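Local coordinates for protein N-acetylglucosamine 2-epimerase (Xylella fastidiosa, PDB 3GT5) that probably acts as a sugar isomerase of the N-acylglucosamine 2-epimerase family, at residues Phe21-Cys26 and Ala71-Ala76; Trp229-Asp234 and Leu239-Gly244; Arg283-Val288 and Trp332-Arg337. All coordinates share one frame; numbering follows the deposited sequence.

Contact 1 of 3, residues Phe21-Cys26 and Ala71-Ala76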
# COMPACT_ATOMS: atom_id res chain seq x y z
N PHE A 21 -4.26 -13.09 14.07
CA PHE A 21 -4.29 -11.90 14.93
C PHE A 21 -5.60 -11.11 14.76
O PHE A 21 -6.27 -10.70 15.73
CB PHE A 21 -3.09 -10.95 14.62
CG PHE A 21 -3.14 -9.67 15.36
CD1 PHE A 21 -2.72 -9.62 16.67
CD2 PHE A 21 -3.65 -8.53 14.80
CE1 PHE A 21 -2.77 -8.46 17.37
CE2 PHE A 21 -3.72 -7.35 15.52
CZ PHE A 21 -3.27 -7.32 16.80
N TYR A 22 -6.00 -10.87 13.50
CA TYR A 22 -7.12 -9.97 13.21
C TYR A 22 -8.48 -10.69 13.25
O TYR A 22 -9.47 -10.10 13.57
CB TYR A 22 -6.96 -9.38 11.81
CG TYR A 22 -5.91 -8.33 11.73
CD1 TYR A 22 -4.67 -8.61 11.14
CD2 TYR A 22 -6.11 -7.04 12.27
CE1 TYR A 22 -3.65 -7.67 11.10
CE2 TYR A 22 -5.09 -6.05 12.17
CZ TYR A 22 -3.88 -6.38 11.61
OH TYR A 22 -2.88 -5.44 11.51
N HIS A 23 -8.49 -11.95 12.86
CA HIS A 23 -9.74 -12.68 12.68
C HIS A 23 -10.02 -13.57 13.89
O HIS A 23 -9.14 -14.33 14.29
CB HIS A 23 -9.69 -13.56 11.42
CG HIS A 23 -11.01 -14.18 11.12
ND1 HIS A 23 -12.08 -13.43 10.69
CD2 HIS A 23 -11.47 -15.44 11.28
CE1 HIS A 23 -13.15 -14.21 10.57
NE2 HIS A 23 -12.81 -15.43 10.94
N PRO A 24 -11.24 -13.48 14.48
CA PRO A 24 -12.38 -12.67 14.07
C PRO A 24 -12.57 -11.35 14.87
O PRO A 24 -13.58 -10.66 14.73
CB PRO A 24 -13.55 -13.61 14.33
CG PRO A 24 -13.15 -14.21 15.68
CD PRO A 24 -11.63 -14.46 15.51
N ARG A 25 -11.58 -10.97 15.67
CA ARG A 25 -11.72 -9.83 16.57
C ARG A 25 -11.91 -8.47 15.88
O ARG A 25 -12.49 -7.56 16.47
CB ARG A 25 -10.55 -9.77 17.54
CG ARG A 25 -10.62 -10.85 18.60
CD ARG A 25 -9.38 -10.89 19.48
NE ARG A 25 -8.15 -10.96 18.68
CZ ARG A 25 -6.93 -10.99 19.20
NH1 ARG A 25 -5.86 -11.05 18.40
NH2 ARG A 25 -6.78 -10.99 20.51
N CYS A 26 -11.46 -8.36 14.62
CA CYS A 26 -11.60 -7.10 13.90
C CYS A 26 -13.02 -6.81 13.40
O CYS A 26 -13.31 -5.67 13.00
CB CYS A 26 -10.62 -7.03 12.71
SG CYS A 26 -11.00 -8.19 11.37
N ALA A 71 -14.55 -19.99 4.22
CA ALA A 71 -15.84 -19.31 4.06
C ALA A 71 -16.03 -18.07 4.91
O ALA A 71 -16.64 -17.09 4.45
CB ALA A 71 -17.00 -20.29 4.34
N GLU A 72 -15.55 -18.10 6.15
CA GLU A 72 -15.59 -16.96 7.02
C GLU A 72 -14.90 -15.74 6.38
O GLU A 72 -15.31 -14.60 6.60
CB GLU A 72 -14.99 -17.28 8.40
CG GLU A 72 -15.90 -18.14 9.30
CD GLU A 72 -15.48 -18.17 10.78
OE1 GLU A 72 -16.00 -19.04 11.52
OE2 GLU A 72 -14.64 -17.34 11.21
N TYR A 73 -13.90 -15.98 5.53
CA TYR A 73 -13.16 -14.87 4.90
C TYR A 73 -13.98 -14.25 3.79
O TYR A 73 -14.00 -13.02 3.65
CB TYR A 73 -11.83 -15.32 4.38
CG TYR A 73 -10.82 -15.78 5.43
CD1 TYR A 73 -11.00 -15.53 6.78
CD2 TYR A 73 -9.66 -16.41 5.04
CE1 TYR A 73 -10.04 -15.96 7.73
CE2 TYR A 73 -8.70 -16.81 5.97
CZ TYR A 73 -8.90 -16.59 7.30
OH TYR A 73 -7.93 -17.02 8.19
N LEU A 74 -14.66 -15.09 3.00
CA LEU A 74 -15.60 -14.58 1.97
C LEU A 74 -16.73 -13.77 2.60
O LEU A 74 -17.08 -12.71 2.11
CB LEU A 74 -16.14 -15.71 1.08
CG LEU A 74 -17.03 -15.35 -0.15
CD1 LEU A 74 -16.31 -14.43 -1.10
CD2 LEU A 74 -17.46 -16.61 -0.86
N ASP A 75 -17.31 -14.25 3.70
CA ASP A 75 -18.32 -13.49 4.44
C ASP A 75 -17.83 -12.11 4.90
O ASP A 75 -18.61 -11.12 4.87
CB ASP A 75 -18.76 -14.25 5.69
CG ASP A 75 -19.54 -15.50 5.35
OD1 ASP A 75 -20.03 -15.62 4.21
OD2 ASP A 75 -19.70 -16.36 6.26
N ALA A 76 -16.57 -12.07 5.34
CA ALA A 76 -15.97 -10.82 5.81
C ALA A 76 -15.74 -9.84 4.66
O ALA A 76 -15.87 -8.64 4.87
CB ALA A 76 -14.64 -11.06 6.56
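His23 offers one edge of its imidazole to Glu72 and one face to Tyr73, joining the end of helix 8-22 to the first turn of helix 71-88 at the surface of what is, as in other members of this family, an (α/α)6 barrel. The residue is the first to leave helical geometry after helix 8-22. With CG anti to the backbone N (chi1 -173°), the ring reaches across to helix 71-88. NE2 of His23 donates to OE2 of Glu72 over 2.7 Å in a nearly straight bond (168°), with the acceptor close to the imidazole plane. The two side chains cross at about a right angle, and the carboxylate plane is turned 58° from that of the ring. Glutamate suits the place because its chain, extended beyond CG, carries OE2 out to the imidazole rim. Tyr73 completes the contact as a T-shaped pair: its ring stands perpendicular to the imidazole, the centroids 5.3 Å apart, and its edge atom CE1 lies 3.9 Å from CD2 of His23. A cis peptide bond precedes Pro24, whose CB covers the opposite imidazole face. Histidine is apt here: flat enough to be sandwiched, it has two nitrogens at separate points of its rim. Bonds to both fix the rotation of the ring, NE2 being held by Glu72 and ND1 of His23 hydrogen-bonded to Tyr61 OH of helix 51-68.

Contact 2 of 3, residues Trp229-Asp234 and Leu239-Gly244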
# COMPACT_ATOMS: atom_id res chain seq x y z
N TRP A 229 10.12 20.98 -2.60
CA TRP A 229 11.11 20.45 -1.67
C TRP A 229 10.77 20.71 -0.19
O TRP A 229 11.38 20.10 0.67
CB TRP A 229 12.47 21.04 -1.99
CG TRP A 229 13.01 20.70 -3.31
CD1 TRP A 229 13.09 21.53 -4.40
CD2 TRP A 229 13.57 19.46 -3.72
NE1 TRP A 229 13.67 20.89 -5.45
CE2 TRP A 229 13.99 19.61 -5.06
CE3 TRP A 229 13.76 18.23 -3.09
CZ2 TRP A 229 14.57 18.57 -5.77
CZ3 TRP A 229 14.36 17.19 -3.79
CH2 TRP A 229 14.76 17.37 -5.12
N ASP A 230 9.87 21.66 0.09
CA ASP A 230 9.58 22.12 1.44
C ASP A 230 8.27 21.61 2.06
O ASP A 230 7.97 21.88 3.23
CB ASP A 230 9.54 23.65 1.45
CG ASP A 230 10.91 24.28 1.36
OD1 ASP A 230 11.92 23.62 1.66
OD2 ASP A 230 10.96 25.49 1.04
N TYR A 231 7.44 20.92 1.26
CA TYR A 231 6.15 20.49 1.77
C TYR A 231 6.33 19.56 2.97
O TYR A 231 7.01 18.54 2.87
CB TYR A 231 5.33 19.79 0.67
CG TYR A 231 3.91 19.51 1.07
CD1 TYR A 231 2.89 20.42 0.84
CD2 TYR A 231 3.59 18.35 1.78
CE1 TYR A 231 1.59 20.18 1.28
CE2 TYR A 231 2.32 18.09 2.17
CZ TYR A 231 1.31 19.01 1.95
OH TYR A 231 0.03 18.72 2.40
N ASN A 232 5.68 19.91 4.07
CA ASN A 232 5.73 19.18 5.36
C ASN A 232 7.13 19.09 5.96
O ASN A 232 7.40 18.20 6.76
CB ASN A 232 5.04 17.81 5.30
CG ASN A 232 3.55 17.90 5.50
OD1 ASN A 232 3.03 18.96 5.89
ND2 ASN A 232 2.84 16.78 5.23
N ARG A 233 8.01 20.02 5.60
CA ARG A 233 9.32 20.04 6.24
C ARG A 233 9.13 20.22 7.76
O ARG A 233 9.86 19.61 8.56
CB ARG A 233 10.20 21.13 5.64
CG ARG A 233 11.63 20.93 5.89
CD ARG A 233 12.41 22.09 5.31
NE ARG A 233 12.71 22.00 3.87
CZ ARG A 233 13.75 21.36 3.35
NH1 ARG A 233 14.58 20.66 4.11
NH2 ARG A 233 13.98 21.40 2.05
N ASP A 234 8.11 21.00 8.16
CA ASP A 234 7.81 21.20 9.58
C ASP A 234 6.80 20.22 10.19
O ASP A 234 6.52 20.30 11.38
CB ASP A 234 7.42 22.65 9.84
CG ASP A 234 8.63 23.49 10.24
OD1 ASP A 234 9.52 23.00 11.01
OD2 ASP A 234 8.68 24.65 9.86
N LEU A 239 1.50 11.07 8.41
CA LEU A 239 1.32 9.64 8.10
C LEU A 239 1.28 9.33 6.61
O LEU A 239 1.86 8.34 6.16
CB LEU A 239 0.02 9.11 8.78
CG LEU A 239 -0.34 7.61 8.66
CD1 LEU A 239 0.81 6.70 9.08
CD2 LEU A 239 -1.63 7.27 9.48
N PHE A 240 0.63 10.19 5.82
CA PHE A 240 0.52 9.97 4.38
C PHE A 240 1.43 10.82 3.53
O PHE A 240 1.69 10.47 2.37
CB PHE A 240 -0.94 10.18 3.94
CG PHE A 240 -1.91 9.24 4.62
CD1 PHE A 240 -1.99 7.91 4.23
CD2 PHE A 240 -2.68 9.66 5.68
CE1 PHE A 240 -2.88 7.02 4.88
CE2 PHE A 240 -3.57 8.75 6.33
CZ PHE A 240 -3.66 7.45 5.91
N ARG A 241 1.92 11.93 4.10
CA ARG A 241 2.71 12.92 3.37
C ARG A 241 3.94 13.31 4.20
O ARG A 241 4.13 14.48 4.55
CB ARG A 241 1.88 14.18 3.07
CG ARG A 241 0.74 13.94 2.06
CD ARG A 241 0.04 15.24 1.74
NE ARG A 241 -1.23 14.99 1.05
CZ ARG A 241 -2.10 15.93 0.70
NH1 ARG A 241 -1.88 17.23 0.94
NH2 ARG A 241 -3.21 15.56 0.06
N PRO A 242 4.82 12.32 4.47
CA PRO A 242 6.02 12.58 5.26
C PRO A 242 7.03 13.40 4.46
O PRO A 242 6.93 13.47 3.24
CB PRO A 242 6.57 11.17 5.53
CG PRO A 242 6.12 10.36 4.40
CD PRO A 242 4.76 10.93 4.00
N TRP A 243 8.00 14.00 5.12
CA TRP A 243 9.04 14.71 4.38
C TRP A 243 10.24 13.80 4.08
O TRP A 243 10.66 13.03 4.95
CB TRP A 243 9.54 15.94 5.16
CG TRP A 243 10.52 16.77 4.31
CD1 TRP A 243 10.18 17.77 3.43
CD2 TRP A 243 11.95 16.67 4.25
NE1 TRP A 243 11.30 18.26 2.80
CE2 TRP A 243 12.40 17.62 3.30
CE3 TRP A 243 12.90 15.85 4.90
CZ2 TRP A 243 13.75 17.80 3.00
CZ3 TRP A 243 14.26 16.03 4.59
CH2 TRP A 243 14.67 16.97 3.64
N GLY A 244 10.82 13.94 2.90
CA GLY A 244 12.08 13.26 2.54
C GLY A 244 11.83 12.18 1.50
O GLY A 244 10.66 11.84 1.24
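Trp243 lays its indole along the turn formed by residues 230-233, and each part of the side chain finds a different partner. CB of Trp243 sits 3.5 Å from the backbone O of Asn232. A chi1 of -173° then turns the ring away from the backbone N and beside the chain of Arg233. CD1 of Trp243 comes edge-on to Tyr231 O at 3.3 Å, and the next atom of the same edge, NE1, donates to Trp229 O over 2.8 Å at 173°. Over the indole face, CG of Arg233 makes a CH-pi contact 4.2 Å from the centroid of the five-membered ring. Farther out, CZ2 of Trp243 meets NH1 of Arg233 at 3.2 Å and CH2, at the tip, lies 3.7 Å from that NH1, the guanidinium tilted against the indole rather than stacked flat on it. That group is steadied within its own turn, since NE and NH2 of Arg233 both reach OD1 of Asp230 in a side-on salt bridge.

Residues 230-233 form a type II beta turn in the long loop that leads from strand 220-221 to helix 247-263. Asn232 takes the third position, where the positive phi of 60° is well tolerated by asparagine, and its ND2 gives a straight hydrogen bond of 2.7 Å to Arg241 O. Arginine suits position 241 because its extended chain lays CD against CE2 of Tyr231 and carries the guanidinium on to the hydroxyl. Asp158 and Glu159 form salt bridges with NH2 of Arg241, while NH1 of Arg241 donates to Tyr231 OH at 2.8 Å, with the hydroxyl near the guanidinium plane.

Contact 3 of 3, residues Arg283-Val288 and Trp332-Arg337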
# COMPACT_ATOMS: atom_id res chain seq x y z
N ARG A 283 21.19 3.62 0.10
CA ARG A 283 21.05 4.80 0.94
C ARG A 283 20.43 4.55 2.28
O ARG A 283 20.71 5.31 3.21
CB ARG A 283 20.21 5.86 0.25
CG ARG A 283 20.77 6.34 -1.05
CD ARG A 283 21.44 7.75 -0.99
NE ARG A 283 21.77 8.08 -2.38
CZ ARG A 283 21.11 8.89 -3.22
NH1 ARG A 283 20.07 9.65 -2.86
NH2 ARG A 283 21.54 8.98 -4.47
N SER A 284 19.57 3.52 2.42
CA SER A 284 18.74 3.42 3.65
C SER A 284 18.97 2.20 4.54
O SER A 284 18.47 2.20 5.63
CB SER A 284 17.24 3.49 3.30
OG SER A 284 16.90 2.35 2.53
N TRP A 285 19.72 1.18 4.10
CA TRP A 285 19.93 -0.02 4.91
C TRP A 285 20.90 0.31 6.05
O TRP A 285 21.97 0.86 5.81
CB TRP A 285 20.47 -1.17 4.07
CG TRP A 285 20.78 -2.40 4.87
CD1 TRP A 285 22.03 -2.84 5.27
CD2 TRP A 285 19.84 -3.36 5.38
NE1 TRP A 285 21.91 -4.01 5.99
CE2 TRP A 285 20.59 -4.35 6.07
CE3 TRP A 285 18.44 -3.49 5.33
CZ2 TRP A 285 19.98 -5.46 6.69
CZ3 TRP A 285 17.84 -4.60 5.94
CH2 TRP A 285 18.60 -5.56 6.62
N ASP A 286 20.47 0.03 7.28
CA ASP A 286 21.28 0.20 8.49
C ASP A 286 22.23 -1.02 8.61
O ASP A 286 21.82 -2.07 9.05
CB ASP A 286 20.34 0.36 9.68
CG ASP A 286 21.05 0.77 10.98
OD1 ASP A 286 20.33 1.35 11.87
OD2 ASP A 286 22.25 0.46 11.10
N ALA A 287 23.49 -0.88 8.18
CA ALA A 287 24.41 -2.02 8.17
C ALA A 287 24.80 -2.40 9.60
O ALA A 287 25.20 -3.53 9.82
CB ALA A 287 25.66 -1.74 7.31
N VAL A 288 24.62 -1.49 10.55
CA VAL A 288 24.97 -1.75 11.95
C VAL A 288 23.85 -2.48 12.72
O VAL A 288 24.07 -3.56 13.25
CB VAL A 288 25.37 -0.44 12.68
CG1 VAL A 288 25.70 -0.71 14.17
CG2 VAL A 288 26.53 0.22 11.97
N TRP A 332 18.16 -12.06 -4.20
CA TRP A 332 17.71 -13.02 -3.19
C TRP A 332 18.43 -12.82 -1.86
O TRP A 332 17.83 -13.05 -0.81
CB TRP A 332 17.87 -14.48 -3.66
CG TRP A 332 16.78 -14.96 -4.61
CD1 TRP A 332 16.97 -15.50 -5.86
CD2 TRP A 332 15.38 -15.04 -4.35
NE1 TRP A 332 15.77 -15.86 -6.40
CE2 TRP A 332 14.77 -15.60 -5.49
CE3 TRP A 332 14.57 -14.67 -3.27
CZ2 TRP A 332 13.39 -15.76 -5.61
CZ3 TRP A 332 13.19 -14.88 -3.36
CH2 TRP A 332 12.62 -15.41 -4.53
N GLN A 333 19.71 -12.41 -1.90
CA GLN A 333 20.42 -12.05 -0.68
C GLN A 333 19.73 -10.87 0.01
O GLN A 333 19.62 -10.86 1.25
CB GLN A 333 21.91 -11.80 -0.95
CG GLN A 333 22.58 -13.12 -1.25
CD GLN A 333 23.87 -13.02 -1.99
OE1 GLN A 333 24.39 -11.93 -2.26
NE2 GLN A 333 24.41 -14.19 -2.35
N TRP A 334 19.25 -9.90 -0.76
CA TRP A 334 18.48 -8.80 -0.15
C TRP A 334 17.21 -9.29 0.51
O TRP A 334 16.88 -8.93 1.62
CB TRP A 334 18.17 -7.69 -1.15
CG TRP A 334 19.27 -6.67 -1.19
CD1 TRP A 334 20.15 -6.45 -2.21
CD2 TRP A 334 19.60 -5.73 -0.17
NE1 TRP A 334 21.01 -5.45 -1.87
CE2 TRP A 334 20.69 -4.96 -0.64
CE3 TRP A 334 19.07 -5.43 1.09
CZ2 TRP A 334 21.27 -3.95 0.11
CZ3 TRP A 334 19.63 -4.43 1.83
CH2 TRP A 334 20.74 -3.70 1.34
N TYR A 335 16.48 -10.12 -0.22
CA TYR A 335 15.28 -10.77 0.30
C TYR A 335 15.53 -11.44 1.65
O TYR A 335 14.77 -11.23 2.59
CB TYR A 335 14.80 -11.82 -0.70
CG TYR A 335 13.55 -12.55 -0.33
CD1 TYR A 335 12.30 -11.99 -0.55
CD2 TYR A 335 13.59 -13.82 0.25
CE1 TYR A 335 11.12 -12.65 -0.20
CE2 TYR A 335 12.42 -14.47 0.61
CZ TYR A 335 11.19 -13.90 0.38
OH TYR A 335 10.03 -14.58 0.76
N ASP A 336 16.60 -12.21 1.72
CA ASP A 336 16.93 -12.97 2.92
C ASP A 336 17.29 -12.06 4.08
O ASP A 336 16.87 -12.30 5.19
CB ASP A 336 18.11 -13.94 2.68
CG ASP A 336 17.77 -15.13 1.77
OD1 ASP A 336 16.60 -15.44 1.45
OD2 ASP A 336 18.75 -15.80 1.38
N ARG A 337 18.05 -11.01 3.84
CA ARG A 337 18.43 -10.13 4.95
C ARG A 337 17.27 -9.27 5.46
O ARG A 337 17.17 -8.97 6.67
CB ARG A 337 19.72 -9.32 4.65
CG ARG A 337 19.64 -8.13 3.74
CD ARG A 337 21.03 -7.38 3.70
NE ARG A 337 22.14 -8.21 3.19
CZ ARG A 337 22.51 -8.39 1.90
NH1 ARG A 337 21.90 -7.79 0.89
NH2 ARG A 337 23.53 -9.19 1.61
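This is an aromatic packing contact near the surface of the helical barrel, in which Trp285, just beyond the end of helix 269-284, receives Trp334 and Arg337 of helix 329-346 on one face of its indole. No hydrogen bond crosses it; the side chains meet almost wholly through carbon. With chi1 at 177°, the indole of Trp285 points away from its own N, beside the carbonyl carbon, and so toward helix 329-346. Trp334 comes to it edge-to-face, its six-membered ring 5.2 Å by centroid from the five-membered ring of Trp285 and nearly perpendicular to it. The outer edge of the Trp334 benzo ring does the touching: CZ3 lies 3.7 Å from CD2 of Trp285, and CH2 lies 3.7 Å from CB of Trp285. Tryptophan suits both positions, one supplying a broad face and the other an edge long enough to reach it.

Arg337 covers the benzo part of the same indole face. Its CD makes a CH-pi contact 4.1 Å from the centroid of the six-membered ring of Trp285. CG of Arg337 occupies the crowded position between backbone N and carbonyl carbon (chi1 77°), and a further bend at chi3 (61°) brings the guanidinium back over its own helix, where NH1 lies 3.3 Å above the ring plane of Trp334. Arginine thus uses its methylene carbons against one tryptophan and its head against another. Leu338 and Tyr341 of helix 329-346 also touch Trp285, joined by Leu292 from the loop before strand 295-296, while Phe277 of helix 269-284 meets Trp334 edge-to-face.

How the contacts relate
The three contacts have their centres about 18 to 21 Å from the centre of the chain and do not touch one another. Contacts 1 and 2 are on opposite sides of that centre, with their own centres 35 Å apart; between centres, contact 3 is 34 Å from contact 1 and 25 Å from contact 2, whose nearest atoms come within about 10 Å of it. Contacts 1 and 3 resemble each other: in both, the first residue past a helix turns a ring toward a later helix and receives an aromatic edge, but of these two only contact 1 has a hydrogen bond across it. Contact 2 instead ties together a single loop. All three are surface contacts.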